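Side-chain contact in sensor histidine kinase PdtaS (Mycobacterium tuberculosis, PDB 2YKF), which probably autophosphorylates on a histidine when cyclic di-GMP binds its sensor region, activating a two-component system for adaptation to poor nutrient conditions: residues 116-121 and 126-131. Sequence-based numbering, arbitrary orientation.
Sequences SPVRFG and AVLTRH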
loop_
_atom_site.group_PDB
_atom_site.type_symbol
_atom_site.label_atom_id
_atom_site.label_comp_id
_atom_site.label_asym_id
_atom_site.label_seq_id
_atom_site.Cartn_x
_atom_site.Cartn_y
_atom_site.Cartn_z
ATOM N N SER A 116 -9.500 22.540 -0.908
ATOM C CA SER A 116 -8.505 23.126 0.004
ATOM C C SER A 116 -7.239 23.602 -0.685
ATOM O O SER A 116 -6.767 23.007 -1.670
ATOM C CB SER A 116 -8.195 22.188 1.154
ATOM O OG SER A 116 -7.767 20.959 0.665
ATOM N N PRO A 117 -6.640 24.655 -0.139
ATOM C CA PRO A 117 -5.478 25.199 -0.761
ATOM C C PRO A 117 -4.158 24.530 -0.350
ATOM O O PRO A 117 -4.024 24.008 0.752
ATOM C CB PRO A 117 -5.456 26.622 -0.204
ATOM C CG PRO A 117 -5.978 26.412 1.205
ATOM C CD PRO A 117 -7.095 25.469 1.016
ATOM N N VAL A 118 -3.190 24.627 -1.232
ATOM C CA VAL A 118 -1.844 24.257 -0.937
ATOM C C VAL A 118 -1.085 25.581 -0.967
ATOM O O VAL A 118 -1.058 26.226 -2.017
ATOM C CB VAL A 118 -1.290 23.347 -2.037
ATOM C CG1 VAL A 118 0.189 23.000 -1.782
ATOM C CG2 VAL A 118 -2.127 22.036 -2.143
ATOM N N ARG A 119 -0.499 25.975 0.167
ATOM C CA ARG A 119 0.331 27.204 0.256
ATOM C C ARG A 119 1.803 26.925 0.197
ATOM O O ARG A 119 2.306 25.825 0.685
ATOM C CB ARG A 119 0.038 27.995 1.513
ATOM C CG ARG A 119 -0.942 29.074 1.253
ATOM C CD ARG A 119 -1.239 30.000 2.482
ATOM N NE ARG A 119 -2.554 30.633 2.247
ATOM C CZ ARG A 119 -3.750 30.079 2.508
ATOM N NH1 ARG A 119 -3.844 28.863 3.052
ATOM N NH2 ARG A 119 -4.876 30.738 2.228
ATOM N N PHE A 120 2.497 27.861 -0.466
ATOM C CA PHE A 120 3.920 27.927 -0.463
ATOM C C PHE A 120 4.385 29.399 -0.492
ATOM O O PHE A 120 3.943 30.203 -1.325
ATOM C CB PHE A 120 4.512 27.221 -1.671
ATOM C CG PHE A 120 6.011 27.262 -1.691
ATOM C CD1 PHE A 120 6.749 26.375 -0.894
ATOM C CD2 PHE A 120 6.683 28.239 -2.408
ATOM C CE1 PHE A 120 8.149 26.428 -0.884
ATOM C CE2 PHE A 120 8.084 28.300 -2.395
ATOM C CZ PHE A 120 8.803 27.385 -1.619
ATOM N N GLY A 121 5.342 29.718 0.362
ATOM C CA GLY A 121 5.600 31.109 0.694
ATOM C C GLY A 121 4.283 31.393 1.387
ATOM O O GLY A 121 3.793 30.542 2.190
ATOM N N ALA A 126 -1.576 25.953 -5.471
ATOM C CA ALA A 126 -2.436 24.948 -6.064
ATOM C C ALA A 126 -3.609 24.773 -5.176
ATOM O O ALA A 126 -3.587 25.200 -4.024
ATOM C CB ALA A 126 -1.667 23.526 -6.254
ATOM N N VAL A 127 -4.639 24.126 -5.702
ATOM C CA VAL A 127 -5.806 23.728 -4.919
ATOM C C VAL A 127 -6.133 22.229 -5.124
ATOM O O VAL A 127 -6.089 21.741 -6.239
ATOM C CB VAL A 127 -7.037 24.559 -5.338
ATOM C CG1 VAL A 127 -8.237 24.089 -4.597
ATOM C CG2 VAL A 127 -6.762 26.035 -4.996
ATOM N N LEU A 128 -6.458 21.534 -4.052
ATOM C CA LEU A 128 -6.807 20.113 -4.101
ATOM C C LEU A 128 -8.257 20.044 -4.088
ATOM O O LEU A 128 -8.878 20.748 -3.283
ATOM C CB LEU A 128 -6.333 19.438 -2.800
ATOM C CG LEU A 128 -4.808 19.495 -2.531
ATOM C CD1 LEU A 128 -4.510 18.708 -1.282
ATOM C CD2 LEU A 128 -4.043 18.865 -3.689
ATOM N N THR A 129 -8.842 19.206 -4.930
ATOM C CA THR A 129 -10.248 18.811 -4.673
ATOM C C THR A 129 -10.286 17.375 -4.187
ATOM O O THR A 129 -9.534 16.516 -4.716
ATOM C CB THR A 129 -11.122 19.002 -5.930
ATOM O OG1 THR A 129 -10.516 18.317 -7.060
ATOM C CG2 THR A 129 -11.286 20.580 -6.229
ATOM N N ARG A 130 -11.082 17.133 -3.143
ATOM C CA ARG A 130 -11.271 15.814 -2.576
ATOM C C ARG A 130 -12.627 15.206 -3.062
ATOM O O ARG A 130 -13.664 15.893 -3.044
ATOM C CB ARG A 130 -11.252 15.931 -1.049
ATOM C CG ARG A 130 -11.426 14.653 -0.233
ATOM C CD ARG A 130 -11.356 14.981 1.311
ATOM N NE ARG A 130 -11.666 13.837 2.226
ATOM C CZ ARG A 130 -11.425 13.824 3.557
ATOM N NH1 ARG A 130 -10.855 14.869 4.163
ATOM N NH2 ARG A 130 -11.726 12.752 4.293
ATOM N N HIS A 131 -12.629 13.960 -3.524
ATOM C CA HIS A 131 -13.858 13.363 -4.028
ATOM C C HIS A 131 -13.982 12.033 -3.354
ATOM O O HIS A 131 -12.978 11.303 -3.244
ATOM C CB HIS A 131 -13.738 13.148 -5.519
ATOM C CG HIS A 131 -13.296 14.357 -6.290
ATOM N ND1 HIS A 131 -14.083 14.948 -7.256
ATOM C CD2 HIS A 131 -12.113 15.020 -6.309
ATOM C CE1 HIS A 131 -13.414 15.952 -7.809
ATOM N NE2 HIS A 131 -12.209 16.003 -7.263
#
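Ser116 and Leu128 face each other as a hydrogen-bonded antiparallel pair, each donating its backbone N-H to the other. Leu128 N lies 2.8 Å from Ser116 O, and Ser116 N is 3.0 Å from Leu128 O; both bonds are nearly straight. Two residues on, Val118 N donates to Ala126 O at 2.9 Å, reaching that oxygen from 32° outside the carbonyl plane. Pro117, which has no N-H to give, sits at the non-hydrogen-bonded position opposite Val127, where the strands draw in to 4.4 Å between the two CA atoms.

The apolar contacts fall on the face that carries Ser116, Val118, Ala126 and Leu128. The CG2 branch of Val118, beside its own backbone N and anti to the carbonyl carbon, reaches diagonally over to Leu128, with CG2 3.7 Å from Leu128 CG and both leucine methyls close behind. Val118 CB also lies 4.2 Å from Ala126 CB. On the Pro117 face, Val127 CG1 rests 3.4 Å from Ser116 O, the same oxygen that accepts from Leu128 N.

This is the hairpin of strands 114-120 and 123-131 in the antiparallel sheet of the GAF domain. Strand 41-47 flanks 123-131 on its other edge, with Trp45 and Val127 joined by a backbone hydrogen bond. Helix 18-38 meets Ala126 on one face, while Thr88 of helix 83-90 touches Pro117 and Val127 on the other.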